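Local coordinates for ThiJ/PfpI domain protein (Brachyspira murdochii, PDB 4HCJ), which is of unproven activity but belongs to the DJ-1/PfpI family, is probably a hydrolase, and binds magnesium, at residues Val125-Leu128 and His134-His137; Ser144-Val149 and Pro159-Asp164. One frame throughout, in Å; residues are numbered along the deposited sequence.

In the fold
Both contacts lie within one DJ-1/PfpI alpha-beta-alpha sandwich. Contact 1 comes first along the chain and closes before contact 2 opens. It packs the loop after strand 124-125 on helix 132-137. Contact 2 packs the turn leading into edge strand 147-150 on the start of helix 162-174. Their centres are about 13 Å apart. They meet directly between 125-128 and 144-149. T126 OG1 makes a probable hydrogen bond to E145 O at 2.8 Å, and V148 CG2 packs against V125 C at 3.8 Å. H137, a magnesium ligand seen in a crystal of this protein, belongs to contact 1, where the V135 side chain is about 11 Å from a bound magnesium ion. Contact 2 lies away from that site.

Contact 1: Val125-Leu128 and His134-His137; sequences VTCL and HVRH
The SG of C127 lies against three atoms of the V135 isopropyl group. Of the V135 atoms, CG2 lies closest, 3.9 Å from SG of C127. CB of V135 follows at 4.0 Å from the same SG. CG1 of V135 is the farthest of the three from SG of C127, at 4.2 Å. With chi1 at 63°, SG of C127 is wedged between its own backbone N and carbonyl carbon, and this turns the sulfur to the helix. The CB of C127 adds to the packing, 3.8 Å from CG2 of V135. V135 therefore presents one branch mainly to the cysteine. Its other branch, CG1, meets CG2 of V125 at 3.7 Å. Here the chain of V135 has CG1 anti to the backbone N (chi1 175°), which splits the two methyls between the two partners. V125 and V135 approach at a slant rather than side by side. All three residues are buried, and the contact is an apolar one. Five residues separate the segments, the last two already in helix 132-137, so the helix packs back on the chain that leads into it. H137, on the last turn of the helix, is exposed. It is a magnesium ligand seen in a crystal of this protein. V112 on helix 110-116 also packs on V135, and V111 of that helix touches C127. A140 touches both valines, and I142 on strand 141-142 touches C127. V125 belongs to strand 124-125, which pairs with 141-142 in a small two-stranded parallel sheet. V135 thus packs helix 132-137 against both helix 110-116 and this small sheet.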
loop_
_atom_site.group_PDB
_atom_site.type_symbol
_atom_site.label_atom_id
_atom_site.label_comp_id
_atom_site.label_asym_id
_atom_site.label_seq_id
_atom_site.Cartn_x
_atom_site.Cartn_y
_atom_site.Cartn_z
ATOM N N VAL A 125 11.755 6.740 -4.211
ATOM C CA VAL A 125 10.936 5.545 -4.069
ATOM C C VAL A 125 11.664 4.345 -4.635
ATOM O O VAL A 125 12.702 4.477 -5.296
ATOM C CB VAL A 125 9.574 5.681 -4.806
ATOM C CG1 VAL A 125 8.810 6.915 -4.357
ATOM C CG2 VAL A 125 9.763 5.663 -6.313
ATOM N N THR A 126 11.083 3.171 -4.403
ATOM C CA THR A 126 11.408 2.026 -5.209
ATOM C C THR A 126 10.099 1.403 -5.699
ATOM O O THR A 126 9.014 1.866 -5.334
ATOM C CB THR A 126 12.323 1.042 -4.458
ATOM O OG1 THR A 126 12.739 0.030 -5.376
ATOM C CG2 THR A 126 11.611 0.434 -3.249
ATOM N N CYS A 127 10.196 0.395 -6.556
ATOM C CA CYS A 127 9.009 -0.156 -7.201
ATOM C C CYS A 127 9.386 -1.442 -7.883
ATOM O O CYS A 127 10.553 -1.822 -7.921
ATOM C CB CYS A 127 8.426 0.832 -8.231
ATOM S SG CYS A 127 9.529 1.194 -9.618
ATOM N N LEU A 128 8.381 -2.138 -8.387
ATOM C CA LEU A 128 8.603 -3.342 -9.141
ATOM C C LEU A 128 9.385 -2.956 -10.396
ATOM O O LEU A 128 9.048 -1.993 -11.093
ATOM C CB LEU A 128 7.255 -3.978 -9.485
ATOM C CG LEU A 128 7.262 -5.414 -9.972
ATOM C CD1 LEU A 128 7.691 -6.374 -8.846
ATOM C CD2 LEU A 128 5.883 -5.749 -10.496
ATOM N N HIS A 134 6.013 3.573 -15.414
ATOM C CA HIS A 134 4.900 4.304 -14.818
ATOM C C HIS A 134 5.355 5.179 -13.674
ATOM O O HIS A 134 4.866 6.298 -13.472
ATOM C CB HIS A 134 3.842 3.343 -14.292
ATOM C CG HIS A 134 3.424 2.324 -15.292
ATOM N ND1 HIS A 134 2.532 2.605 -16.299
ATOM C CD2 HIS A 134 3.764 1.021 -15.430
ATOM C CE1 HIS A 134 2.359 1.522 -17.034
ATOM N NE2 HIS A 134 3.102 0.553 -16.534
ATOM N N VAL A 135 6.290 4.651 -12.890
ATOM C CA VAL A 135 6.751 5.359 -11.714
ATOM C C VAL A 135 7.603 6.572 -12.111
ATOM O O VAL A 135 7.431 7.668 -11.559
ATOM C CB VAL A 135 7.434 4.373 -10.755
ATOM C CG1 VAL A 135 8.033 5.094 -9.555
ATOM C CG2 VAL A 135 6.386 3.341 -10.275
ATOM N N ARG A 136 8.481 6.405 -13.103
ATOM C CA ARG A 136 9.235 7.541 -13.603
ATOM C C ARG A 136 8.318 8.569 -14.262
ATOM O O ARG A 136 8.576 9.781 -14.165
ATOM C CB ARG A 136 10.306 7.113 -14.601
ATOM C CG ARG A 136 11.452 6.354 -13.971
ATOM C CD ARG A 136 12.665 6.281 -14.919
ATOM N NE ARG A 136 13.707 5.372 -14.429
ATOM C CZ ARG A 136 14.621 5.680 -13.519
ATOM N NH1 ARG A 136 14.647 6.891 -12.967
ATOM N NH2 ARG A 136 15.518 4.765 -13.165
ATOM N N HIS A 137 7.249 8.115 -14.918
ATOM C CA HIS A 137 6.315 9.037 -15.538
ATOM C C HIS A 137 5.676 9.967 -14.501
ATOM O O HIS A 137 5.373 11.130 -14.802
ATOM C CB HIS A 137 5.240 8.263 -16.301
ATOM C CG HIS A 137 4.225 9.135 -16.964
ATOM N ND1 HIS A 137 4.471 9.832 -18.125
ATOM C CD2 HIS A 137 2.960 9.444 -16.595
ATOM C CE1 HIS A 137 3.383 10.514 -18.454
ATOM N NE2 HIS A 137 2.455 10.299 -17.539
#

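Contact 2: Ser144-Val149 and Pro159-Asp164; sequences SENVVV and PTSSKD
N146 lays its CB against the hydroxyl of S161, with CB of N146 and OG of S161 3.3 Å apart. The CG of N146 is anti to its carbonyl carbon (chi1 -69°), and OD1 of N146 lies 3.4 Å from OG of S161. This OD1 accepts a hydrogen bond from a water at 2.8 Å. That water is also bonded to OG1 of T160, in the conformer modelled here, at 2.8 Å. N157 is the stronger partner of both residues: its ND2 bonds OD1 of N146, and its OD1 bonds OG of S161. Further along, CG2 of V147 slants across D164 and meets its CB at 3.7 Å. V147 also touches A156 on the adjoining strand and A168 on the helix, so the edge of the sheet packs on helix 162-174. The start of that helix is tied to the turn before it. S162 OG donates to P159 O at 2.8 Å, with the donor tilted 28° from the carbonyl plane, and S162 N reaches the same oxygen from the same face. The apolar part is thus small, while N157 satisfies the buried S161 hydroxyl, so the polar link runs mainly through N157 and the water.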
loop_
_atom_site.group_PDB
_atom_site.type_symbol
_atom_site.label_atom_id
_atom_site.label_comp_id
_atom_site.label_asym_id
_atom_site.label_seq_id
_atom_site.Cartn_x
_atom_site.Cartn_y
_atom_site.Cartn_z
ATOM N N SER A 144 18.028 2.386 -5.948
ATOM C CA SER A 144 18.493 1.002 -6.003
ATOM C C SER A 144 18.373 0.359 -4.633
ATOM O O SER A 144 19.376 -0.007 -4.019
ATOM C CB SER A 144 19.959 0.947 -6.448
ATOM O OG SER A 144 20.133 1.472 -7.749
ATOM N N GLU A 145 17.143 0.197 -4.156
ATOM C CA GLU A 145 16.914 -0.353 -2.828
ATOM C C GLU A 145 15.653 -1.201 -2.852
ATOM O O GLU A 145 14.754 -0.991 -3.677
ATOM C CB GLU A 145 16.712 0.773 -1.799
ATOM C CG GLU A 145 17.832 1.794 -1.697
ATOM C CD GLU A 145 19.153 1.243 -1.185
ATOM O OE1 GLU A 145 19.243 0.104 -0.688
ATOM O OE2 GLU A 145 20.138 1.999 -1.258
ATOM N N ASN A 146 15.561 -2.120 -1.897
ATOM C CA ASN A 146 14.371 -2.940 -1.727
ATOM C C ASN A 146 13.214 -2.197 -1.067
ATOM O O ASN A 146 12.052 -2.494 -1.357
ATOM C CB ASN A 146 14.719 -4.184 -0.908
ATOM C CG ASN A 146 15.612 -5.136 -1.687
ATOM O OD1 ASN A 146 15.264 -5.561 -2.783
ATOM N ND2 ASN A 146 16.799 -5.403 -1.176
ATOM N N VAL A 147 13.537 -1.279 -0.156
ATOM C CA VAL A 147 12.555 -0.490 0.585
ATOM C C VAL A 147 13.101 0.924 0.709
ATOM O O VAL A 147 14.316 1.113 0.912
ATOM C CB VAL A 147 12.333 -1.049 2.024
ATOM C CG1 VAL A 147 11.293 -0.232 2.771
ATOM C CG2 VAL A 147 11.925 -2.511 1.984
ATOM N N VAL A 148 12.229 1.919 0.572
ATOM C CA VAL A 148 12.626 3.319 0.710
ATOM C C VAL A 148 11.623 4.041 1.586
ATOM O O VAL A 148 10.422 4.054 1.300
ATOM C CB VAL A 148 12.720 4.062 -0.650
ATOM C CG1 VAL A 148 13.099 5.527 -0.457
ATOM C CG2 VAL A 148 13.688 3.359 -1.598
ATOM N N VAL A 149 12.123 4.671 2.648
ATOM C CA VAL A 149 11.315 5.521 3.509
ATOM C C VAL A 149 11.637 6.974 3.180
ATOM O O VAL A 149 12.793 7.400 3.306
ATOM C CB VAL A 149 11.613 5.254 5.006
ATOM C CG1 VAL A 149 10.869 6.251 5.892
ATOM C CG2 VAL A 149 11.259 3.817 5.372
ATOM N N PRO A 159 7.223 -8.630 -3.984
ATOM C CA PRO A 159 6.947 -9.642 -2.966
ATOM C C PRO A 159 8.185 -10.130 -2.226
ATOM O O PRO A 159 8.044 -10.523 -1.073
ATOM C CB PRO A 159 6.253 -10.766 -3.744
ATOM C CG PRO A 159 6.580 -10.499 -5.188
ATOM C CD PRO A 159 6.722 -9.024 -5.314
ATOM N N THR A 160 9.371 -10.058 -2.851
ATOM C CA THR A 160 10.618 -10.474 -2.194
ATOM C C THR A 160 10.995 -9.558 -1.034
ATOM O O THR A 160 11.842 -9.898 -0.212
ATOM C CB THR A 160 11.829 -10.583 -3.179
ATOM O OG1 THR A 160 12.229 -9.281 -3.634
ATOM C CG2 THR A 160 11.494 -11.477 -4.380
ATOM N N SER A 161 10.366 -8.394 -0.967
ATOM C CA SER A 161 10.656 -7.421 0.075
ATOM C C SER A 161 9.511 -7.212 1.059
ATOM O O SER A 161 9.504 -6.236 1.797
ATOM C CB SER A 161 11.072 -6.092 -0.559
ATOM O OG SER A 161 12.253 -6.280 -1.313
ATOM N N SER A 162 8.551 -8.132 1.091
ATOM C CA SER A 162 7.358 -7.947 1.913
ATOM C C SER A 162 7.656 -7.737 3.400
ATOM O O SER A 162 7.061 -6.855 4.047
ATOM C CB SER A 162 6.391 -9.128 1.747
ATOM O OG SER A 162 5.994 -9.275 0.399
ATOM N N LYS A 163 8.540 -8.559 3.951
ATOM C CA LYS A 163 8.845 -8.447 5.376
ATOM C C LYS A 163 9.640 -7.178 5.697
ATOM O O LYS A 163 9.350 -6.466 6.673
ATOM C CB LYS A 163 9.575 -9.699 5.881
ATOM C CG LYS A 163 8.720 -10.953 5.787
ATOM C CD LYS A 163 9.493 -12.218 6.173
ATOM C CE LYS A 163 8.642 -13.478 5.959
ATOM N NZ LYS A 163 9.496 -14.701 5.983
ATOM N N ASP A 164 10.636 -6.881 4.870
ATOM C CA ASP A 164 11.398 -5.650 5.061
ATOM C C ASP A 164 10.498 -4.410 4.972
ATOM O O ASP A 164 10.646 -3.446 5.737
ATOM C CB ASP A 164 12.518 -5.543 4.013
ATOM C CG ASP A 164 13.642 -6.540 4.236
ATOM O OD1 ASP A 164 13.776 -7.070 5.356
ATOM O OD2 ASP A 164 14.424 -6.753 3.286
HETATM O O HOH W 1 14.623 -8.297 -2.560
#